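Local coordinates for protein hydrogen peroxide-inducible genes activator (Corynebacterium glutamicum, PDB 6G1D) that senses hydrogen peroxide and, as a LysR-family transcription factor, probably controls peroxide-responsive genes by binding DNA through a winged helix-turn-helix domain, at residues L12-T17 / L45-T50; F174-A179 / S250-I255; L243-L248 / C262-L267. The protein carries 1 engineered substitution. All blocks are in the same frame, centred on the assembly; numbering follows the deposited sequence. Where two conformers were deposited one is given.

In the fold
Contact 1 lies in the helix-turn-helix region, contacts 2 and 3 in the LysR substrate-binding region on the opposite side of the chain's centre; about 60 Å separates the centre of contact 1 from that of contact 2 and about 61 Å from that of contact 3, and the nearest atoms are about 44 Å apart in both cases. Contacts 2 and 3 have centres about 11 Å apart and pack against each other: Val244 CG1 lies 3.4 Å from Thr178 C, and Val253 CG2 lies 3.8 Å from Cys262 SG. Their segments alternate along the chain, helix 237-245 being followed by strand 251-254. In contact 1 the nearest atoms of the Gln14 side chain and a bound PEG molecule are about 3 Å apart.

Contact 1: residues L12-T17 / L45-T50; sequences LAQLRT and LVALET
Leu48 lies against the backbone of Gln14 on the buried side of the contact, where Leu15, Thr17 and Leu45 also meet. Its CG stands anti to the backbone N (chi1 -177°), which carries the isobutyl group across to helix 12-24: Leu48 CD2 reaches the carbonyl oxygen Gln14 O at 3.7 Å, while the CB atoms of Gln14 and Leu48 approach to 4.2 Å. The other branch, Leu48 CD1, meets Leu15 CD2 more loosely at 4.4 Å. Phe18, Tyr8, Pro10 and Leu56 also pack on Leu48. Thr17 extends the buried side by turning its methyl group, not its hydroxyl, to the second helix; Thr17 CG2 is 4.0 Å from Leu45 N and also touches Leu45 CB, the two side chains slanting past each other. No hydrogen bond joins the segments, so shape and apolar burial carry the contact here. The partly exposed side makes a single amide-to-methyl touch: Gln14 extends beyond CG and lays its amide beside Ala47, with Gln14 NE2 3.6 Å from Ala47 CB. The amide oxygen OE1 is hydrogen-bonded to Tyr8 OH, which helps to fix the rotation of the group, and a bound PEG molecule lies close by. The helix axes pass 9.2 Å apart with an angle of 105° between their directions, so the helices meet across their faces at a small patch. Helix 12-24 thereby backs helix 38-52, which follows helix 27-33 and corresponds in position to the recognition helix: the three-helix core of the LysR-family winged helix-turn-helix domain.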
loop_
_atom_site.group_PDB
_atom_site.type_symbol
_atom_site.label_atom_id
_atom_site.label_comp_id
_atom_site.label_asym_id
_atom_site.label_seq_id
_atom_site.Cartn_x
_atom_site.Cartn_y
_atom_site.Cartn_z
ATOM N N LEU B 12 31.355 3.774 -24.736
ATOM C CA LEU B 12 29.950 3.407 -24.631
ATOM C C LEU B 12 29.628 2.172 -25.493
ATOM O O LEU B 12 28.915 1.270 -25.035
ATOM C CB LEU B 12 29.053 4.584 -24.982
ATOM C CG LEU B 12 29.081 5.677 -23.912
ATOM C CD1 LEU B 12 28.567 6.986 -24.502
ATOM C CD2 LEU B 12 28.367 5.261 -22.597
ATOM N N ALA B 13 30.209 2.079 -26.683
ATOM C CA ALA B 13 29.965 0.920 -27.563
ATOM C C ALA B 13 30.381 -0.373 -26.891
ATOM O O ALA B 13 29.707 -1.382 -26.988
ATOM C CB ALA B 13 30.657 1.072 -28.922
ATOM N N GLN B 14 31.504 -0.355 -26.190
ATOM C CA GLN B 14 31.947 -1.549 -25.489
ATOM C C GLN B 14 31.026 -1.909 -24.360
ATOM O O GLN B 14 30.732 -3.077 -24.145
ATOM C CB GLN B 14 33.384 -1.346 -24.971
ATOM C CG GLN B 14 34.423 -1.424 -26.103
ATOM C CD GLN B 14 35.754 -0.797 -25.746
ATOM O OE1 GLN B 14 35.947 -0.201 -24.670
ATOM N NE2 GLN B 14 36.703 -0.979 -26.647
ATOM N N LEU B 15 30.563 -0.905 -23.621
ATOM C CA LEU B 15 29.618 -1.138 -22.543
ATOM C C LEU B 15 28.304 -1.681 -23.066
ATOM O O LEU B 15 27.732 -2.579 -22.426
ATOM C CB LEU B 15 29.412 0.122 -21.708
ATOM C CG LEU B 15 30.656 0.582 -20.896
ATOM C CD1 LEU B 15 30.296 1.843 -20.115
ATOM C CD2 LEU B 15 31.136 -0.492 -19.962
ATOM N N ARG B 16 27.811 -1.158 -24.203
ATOM C CA ARG B 16 26.573 -1.686 -24.805
ATOM C C ARG B 16 26.749 -3.158 -25.142
ATOM O O ARG B 16 25.887 -3.979 -24.837
ATOM C CB ARG B 16 26.149 -0.903 -26.054
ATOM C CG ARG B 16 25.584 0.474 -25.677
ATOM C CD ARG B 16 24.829 1.275 -26.719
ATOM N NE ARG B 16 25.692 2.163 -27.504
ATOM C CZ ARG B 16 25.964 3.459 -27.272
ATOM N NH1 ARG B 16 25.433 4.163 -26.251
ATOM N NH2 ARG B 16 26.767 4.094 -28.138
ATOM N N THR B 17 27.882 -3.520 -25.728
ATOM C CA THR B 17 28.159 -4.920 -26.002
ATOM C C THR B 17 28.100 -5.783 -24.757
ATOM O O THR B 17 27.469 -6.832 -24.758
ATOM C CB THR B 17 29.518 -5.109 -26.726
ATOM O OG1 THR B 17 29.389 -4.703 -28.067
ATOM C CG2 THR B 17 29.971 -6.563 -26.721
ATOM N N LEU B 45 33.936 -6.999 -26.895
ATOM C CA LEU B 45 33.957 -7.577 -25.557
ATOM C C LEU B 45 35.391 -7.852 -25.111
ATOM O O LEU B 45 35.734 -7.541 -23.987
ATOM C CB LEU B 45 33.161 -8.871 -25.501
ATOM C CG LEU B 45 33.197 -9.622 -24.154
ATOM C CD1 LEU B 45 32.564 -8.796 -23.053
ATOM C CD2 LEU B 45 32.619 -11.024 -24.283
ATOM N N VAL B 46 36.212 -8.447 -25.969
ATOM C CA VAL B 46 37.613 -8.783 -25.636
ATOM C C VAL B 46 38.437 -7.505 -25.417
ATOM O O VAL B 46 39.283 -7.470 -24.555
ATOM C CB VAL B 46 38.259 -9.728 -26.714
ATOM C CG1 VAL B 46 39.775 -9.839 -26.585
ATOM C CG2 VAL B 46 37.608 -11.106 -26.660
ATOM N N ALA B 47 38.169 -6.451 -26.168
ATOM C CA ALA B 47 38.817 -5.146 -25.946
ATOM C C ALA B 47 38.471 -4.606 -24.560
ATOM O O ALA B 47 39.344 -4.095 -23.855
ATOM C CB ALA B 47 38.425 -4.139 -27.026
ATOM N N LEU B 48 37.202 -4.733 -24.168
ATOM C CA LEU B 48 36.768 -4.335 -22.839
ATOM C C LEU B 48 37.463 -5.174 -21.751
ATOM O O LEU B 48 38.003 -4.634 -20.796
ATOM C CB LEU B 48 35.243 -4.433 -22.721
ATOM C CG LEU B 48 34.618 -3.980 -21.401
ATOM C CD1 LEU B 48 34.919 -2.536 -21.066
ATOM C CD2 LEU B 48 33.110 -4.175 -21.483
ATOM N N GLU B 49 37.391 -6.479 -21.950
ATOM C CA GLU B 49 38.019 -7.378 -20.925
ATOM C C GLU B 49 39.619 -7.297 -20.753
ATOM O O GLU B 49 40.266 -7.132 -19.666
ATOM C CB GLU B 49 37.682 -8.822 -21.258
ATOM C CG GLU B 49 36.204 -9.138 -21.105
ATOM C CD GLU B 49 35.869 -10.583 -21.447
ATOM O OE1 GLU B 49 35.183 -11.197 -20.607
ATOM O OE2 GLU B 49 36.302 -11.114 -22.521
ATOM N N THR B 50 40.218 -7.060 -21.915
ATOM C CA THR B 50 41.656 -6.841 -21.931
ATOM C C THR B 50 42.015 -5.489 -21.341
ATOM O O THR B 50 42.926 -5.395 -20.526
ATOM C CB THR B 50 42.202 -6.892 -23.360
ATOM O OG1 THR B 50 41.879 -8.148 -23.922
ATOM C CG2 THR B 50 43.746 -6.677 -23.410
#

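Contact 2: residues F174-A179 / S250-I255; sequences FIVVTA and STLVPI
With chi1 at -170°, Ile175 turns CG1 opposite the backbone N, and Val253 has chi1 -57°; both torsions leave CG2 in the crowded position between backbone N and carbonyl carbon. Ile175 CG2 consequently meets Val253 CG2 at 3.6 Å, and the side chains run alongside each other off the same face. Val177 CG2 reaches Val253 CG2 as well, at 3.8 Å. Met241 of helix 237-245 covers Val177, Val253 and Thr251 on this face. The other face carries Val176 and Leu252, neighbours running abreast with Val176 CG2 4.1 Å from Leu252 CG; helix 208-219 covers Leu252 through Ile213 and Leu216. Strand 251-254 forms an edge, within this chain, of the mixed sheet in the substrate-binding domain, whose fold resembles periplasmic binding proteins, pairing antiparallel with strand 164-179. Ile175 and Val253 exchange two backbone hydrogen bonds, as do Val177 and Thr251; the bond from Val177 N to Thr251 O is 2.8 Å long and nearly straight at 176°. Phe174 presents its ring edge to Val253 O and Pro254 CA. At the opposite end, Ser250 OG and Ala179 N are bridged by one water, which accepts from the amide.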
loop_
_atom_site.group_PDB
_atom_site.type_symbol
_atom_site.label_atom_id
_atom_site.label_comp_id
_atom_site.label_asym_id
_atom_site.label_seq_id
_atom_site.Cartn_x
_atom_site.Cartn_y
_atom_site.Cartn_z
ATOM N N PHE B 174 -19.735 21.068 -15.733
ATOM C CA PHE B 174 -20.259 19.743 -15.423
ATOM C C PHE B 174 -21.602 19.504 -16.151
ATOM O O PHE B 174 -22.227 20.421 -16.654
ATOM C CB PHE B 174 -20.505 19.575 -13.932
ATOM C CG PHE B 174 -19.288 19.817 -13.087
ATOM C CD1 PHE B 174 -18.111 19.158 -13.360
ATOM C CD2 PHE B 174 -19.336 20.687 -12.006
ATOM C CE1 PHE B 174 -16.982 19.379 -12.591
ATOM C CE2 PHE B 174 -18.231 20.905 -11.230
ATOM C CZ PHE B 174 -17.051 20.251 -11.525
ATOM N N ILE B 175 -21.985 18.245 -16.187
ATOM C CA ILE B 175 -23.272 17.797 -16.652
ATOM C C ILE B 175 -23.743 16.719 -15.668
ATOM O O ILE B 175 -22.931 15.995 -15.110
ATOM C CB ILE B 175 -23.189 17.224 -18.073
ATOM C CG1 ILE B 175 -24.596 16.971 -18.659
ATOM C CG2 ILE B 175 -22.345 15.936 -18.140
ATOM C CD1 ILE B 175 -24.618 16.892 -20.178
ATOM N N VAL B 176 -25.047 16.660 -15.452
ATOM C CA VAL B 176 -25.680 15.663 -14.580
ATOM C C VAL B 176 -25.955 14.410 -15.387
ATOM O O VAL B 176 -26.484 14.482 -16.485
ATOM C CB VAL B 176 -26.987 16.200 -13.984
ATOM C CG1 VAL B 176 -27.617 15.177 -13.044
ATOM C CG2 VAL B 176 -26.757 17.522 -13.259
ATOM N N VAL B 177 -25.608 13.264 -14.849
ATOM C CA VAL B 177 -25.793 11.995 -15.517
ATOM C C VAL B 177 -26.667 11.113 -14.629
ATOM O O VAL B 177 -26.388 10.933 -13.445
ATOM C CB VAL B 177 -24.439 11.280 -15.775
ATOM C CG1 VAL B 177 -24.653 9.959 -16.517
ATOM C CG2 VAL B 177 -23.530 12.207 -16.566
ATOM N N THR B 178 -27.713 10.546 -15.216
ATOM C CA THR B 178 -28.708 9.748 -14.487
ATOM C C THR B 178 -29.020 8.499 -15.277
ATOM O O THR B 178 -28.652 8.391 -16.453
ATOM C CB THR B 178 -30.017 10.527 -14.341
ATOM O OG1 THR B 178 -30.663 10.701 -15.624
ATOM C CG2 THR B 178 -29.751 11.911 -13.725
ATOM N N ALA B 179 -29.725 7.555 -14.647
ATOM C CA ALA B 179 -30.307 6.458 -15.382
ATOM C C ALA B 179 -31.325 7.018 -16.381
ATOM O O ALA B 179 -31.935 8.075 -16.176
ATOM C CB ALA B 179 -30.987 5.465 -14.446
ATOM N N SER B 250 -27.066 8.816 -9.148
ATOM C CA SER B 250 -26.769 9.744 -10.217
ATOM C C SER B 250 -25.409 10.348 -9.955
ATOM O O SER B 250 -24.867 10.215 -8.835
ATOM C CB SER B 250 -27.827 10.847 -10.222
ATOM O OG SER B 250 -29.120 10.311 -10.464
ATOM N N THR B 251 -24.850 11.057 -10.939
ATOM C CA THR B 251 -23.581 11.760 -10.714
ATOM C C THR B 251 -23.442 13.000 -11.578
ATOM O O THR B 251 -24.345 13.347 -12.340
ATOM C CB THR B 251 -22.381 10.786 -10.848
ATOM O OG1 THR B 251 -21.218 11.309 -10.172
ATOM C CG2 THR B 251 -22.060 10.514 -12.309
ATOM N N LEU B 252 -22.334 13.704 -11.377
ATOM C CA LEU B 252 -21.928 14.798 -12.269
ATOM C C LEU B 252 -20.557 14.456 -12.868
ATOM O O LEU B 252 -19.703 13.940 -12.174
ATOM C CB LEU B 252 -21.872 16.136 -11.571
ATOM C CG LEU B 252 -23.189 16.855 -11.268
ATOM C CD1 LEU B 252 -24.027 16.126 -10.213
ATOM C CD2 LEU B 252 -22.960 18.285 -10.851
ATOM N N VAL B 253 -20.396 14.707 -14.159
ATOM C CA VAL B 253 -19.113 14.516 -14.821
ATOM C C VAL B 253 -18.728 15.785 -15.594
ATOM O O VAL B 253 -19.575 16.600 -15.964
ATOM C CB VAL B 253 -19.077 13.287 -15.737
ATOM C CG1 VAL B 253 -19.426 12.039 -14.944
ATOM C CG2 VAL B 253 -19.970 13.461 -16.962
ATOM N N PRO B 254 -17.424 15.966 -15.825
ATOM C CA PRO B 254 -17.004 17.076 -16.692
ATOM C C PRO B 254 -17.440 16.829 -18.114
ATOM O O PRO B 254 -17.457 15.677 -18.540
ATOM C CB PRO B 254 -15.475 17.035 -16.608
ATOM C CG PRO B 254 -15.163 16.094 -15.497
ATOM C CD PRO B 254 -16.283 15.157 -15.359
ATOM N N ILE B 255 -17.790 17.881 -18.850
ATOM C CA ILE B 255 -18.295 17.694 -20.206
ATOM C C ILE B 255 -17.343 16.988 -21.180
ATOM O O ILE B 255 -17.801 16.287 -22.077
ATOM C CB ILE B 255 -18.830 18.974 -20.843
ATOM C CG1 ILE B 255 -17.782 20.090 -20.925
ATOM C CG2 ILE B 255 -20.115 19.421 -20.120
ATOM C CD1 ILE B 255 -18.228 21.158 -21.910
HETATM O O HOH W 1 -29.971 7.913 -11.821
#

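Contact 3: residues L243-L248 / C262-L267; sequences LVVAGL and CTRPGL
Leu267 pushes one methyl, CD2, between two neighbouring valines of helix 237-245. Val244 CG1 and Val245 CG2 each stand 3.5 Å from Leu267 CD2, the Val245 pair being tighter than ordinary van der Waals contact. Both valine side chains cross the leucine at about a right angle; CD2 and CG of Leu267 both touch Val245, while CD2 alone is the near atom for Val244. The leucine gets there by setting CG beside its backbone N, anti to the carbonyl carbon (chi1 -65°); its CB bond points to the side of the contact, and the terminal methyl then comes in toward the helix. Met241 and Val177 add further apolar cover to Leu267. Val245 also faces the loop backbone, with Val245 CG2 3.7 Å from Pro265 O, while the aliphatic CD of Arg264 passes more loosely at 4.3 Å from the same Val245 CG2. The guanidinium of Arg264 is held elsewhere, in a salt bridge to Glu261 and a hydrogen bond to Gln242. No direct hydrogen bond joins the segments; instead one water donates to both carbonyl oxygens, 2.8 Å from Val245 O and 2.6 Å from Gly266 O. A third subunit packs nearby, its Leu119 against Ala246 and its Trp260 against Arg264. Gly247 is the first residue to leave the helical path, its positive phi accompanying bonds from Gly247 N to Val244 O and from Leu248 N to Leu243 O. The contact thus sets a Schellman-capped helix end against a type II beta turn, Arg264 to Leu267, with Gly266 third and its last residue, Leu267, beginning strand 267-287.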
loop_
_atom_site.group_PDB
_atom_site.type_symbol
_atom_site.label_atom_id
_atom_site.label_comp_id
_atom_site.label_asym_id
_atom_site.label_seq_id
_atom_site.Cartn_x
_atom_site.Cartn_y
_atom_site.Cartn_z
ATOM N N LEU B 243 -22.811 1.922 -12.174
ATOM C CA LEU B 243 -23.704 2.023 -10.991
ATOM C C LEU B 243 -24.918 2.867 -11.342
ATOM O O LEU B 243 -26.022 2.543 -10.924
ATOM C CB LEU B 243 -22.963 2.579 -9.750
ATOM C CG LEU B 243 -21.740 1.737 -9.372
ATOM C CD1 LEU B 243 -20.955 2.366 -8.240
ATOM C CD2 LEU B 243 -22.092 0.317 -8.963
ATOM N N VAL B 244 -24.710 3.940 -12.114
ATOM C CA VAL B 244 -25.802 4.816 -12.531
ATOM C C VAL B 244 -26.757 4.051 -13.444
ATOM O O VAL B 244 -27.979 4.134 -13.258
ATOM C CB VAL B 244 -25.294 6.098 -13.222
ATOM C CG1 VAL B 244 -26.460 6.877 -13.824
ATOM C CG2 VAL B 244 -24.533 6.987 -12.259
ATOM N N VAL B 245 -26.220 3.286 -14.400
ATOM C CA VAL B 245 -27.065 2.473 -15.311
ATOM C C VAL B 245 -27.908 1.498 -14.514
ATOM O O VAL B 245 -29.066 1.300 -14.783
ATOM C CB VAL B 245 -26.203 1.693 -16.340
ATOM C CG1 VAL B 245 -27.005 0.640 -17.085
ATOM C CG2 VAL B 245 -25.558 2.635 -17.329
ATOM N N ALA B 246 -27.308 0.897 -13.502
ATOM C CA ALA B 246 -27.989 -0.064 -12.612
ATOM C C ALA B 246 -28.987 0.562 -11.629
ATOM O O ALA B 246 -29.561 -0.176 -10.824
ATOM C CB ALA B 246 -26.970 -0.911 -11.863
ATOM N N GLY B 247 -29.186 1.886 -11.679
ATOM C CA GLY B 247 -30.161 2.585 -10.820
ATOM C C GLY B 247 -29.710 2.818 -9.364
ATOM O O GLY B 247 -30.524 3.086 -8.523
ATOM N N LEU B 248 -28.413 2.757 -9.090
ATOM C CA LEU B 248 -27.902 2.952 -7.737
ATOM C C LEU B 248 -27.703 4.420 -7.371
ATOM O O LEU B 248 -27.413 4.711 -6.233
ATOM C CB LEU B 248 -26.609 2.162 -7.521
ATOM C CG LEU B 248 -26.792 0.648 -7.460
ATOM C CD1 LEU B 248 -27.351 -0.070 -8.661
ATOM C CD2 LEU B 248 -25.463 0.028 -7.080
ATOM N N CYS B 262 -20.586 8.677 -21.266
ATOM C CA CYS B 262 -22.029 8.956 -21.157
ATOM C C CYS B 262 -22.885 8.546 -22.328
ATOM O O CYS B 262 -24.056 8.886 -22.335
ATOM C CB CYS B 262 -22.273 10.443 -20.953
ATOM S SG CYS B 262 -21.410 11.082 -19.556
ATOM N N THR B 263 -22.313 7.830 -23.295
ATOM C CA THR B 263 -23.055 7.354 -24.465
ATOM C C THR B 263 -23.446 5.893 -24.352
ATOM O O THR B 263 -24.197 5.405 -25.196
ATOM C CB THR B 263 -22.247 7.532 -25.759
ATOM O OG1 THR B 263 -21.059 6.743 -25.693
ATOM C CG2 THR B 263 -21.883 9.008 -25.942
ATOM N N ARG B 264 -22.975 5.189 -23.308
ATOM C CA ARG B 264 -23.365 3.789 -23.153
ATOM C C ARG B 264 -24.882 3.680 -22.935
ATOM O O ARG B 264 -25.497 4.648 -22.491
ATOM C CB ARG B 264 -22.586 3.121 -22.040
ATOM C CG ARG B 264 -22.950 3.585 -20.664
ATOM C CD ARG B 264 -21.951 3.084 -19.627
ATOM N NE ARG B 264 -20.727 3.855 -19.691
ATOM C CZ ARG B 264 -19.561 3.505 -19.162
ATOM N NH1 ARG B 264 -19.433 2.370 -18.469
ATOM N NH2 ARG B 264 -18.511 4.318 -19.300
ATOM N N PRO B 265 -25.479 2.531 -23.286
ATOM C CA PRO B 265 -26.941 2.389 -23.137
ATOM C C PRO B 265 -27.364 2.452 -21.663
ATOM O O PRO B 265 -26.615 1.966 -20.792
ATOM C CB PRO B 265 -27.218 0.967 -23.667
ATOM C CG PRO B 265 -26.003 0.577 -24.459
ATOM C CD PRO B 265 -24.864 1.290 -23.807
ATOM N N GLY B 266 -28.494 3.099 -21.396
ATOM C CA GLY B 266 -29.044 3.200 -20.056
ATOM C C GLY B 266 -28.741 4.461 -19.277
ATOM O O GLY B 266 -29.130 4.547 -18.090
ATOM N N LEU B 267 -28.064 5.430 -19.912
ATOM C CA LEU B 267 -27.779 6.716 -19.290
ATOM C C LEU B 267 -28.564 7.824 -19.936
ATOM O O LEU B 267 -28.861 7.748 -21.106
ATOM C CB LEU B 267 -26.300 7.042 -19.393
ATOM C CG LEU B 267 -25.357 6.124 -18.625
ATOM C CD1 LEU B 267 -23.930 6.593 -18.795
ATOM C CD2 LEU B 267 -25.681 6.121 -17.154
HETATM O O HOH W 2 -30.407 2.559 -16.908
#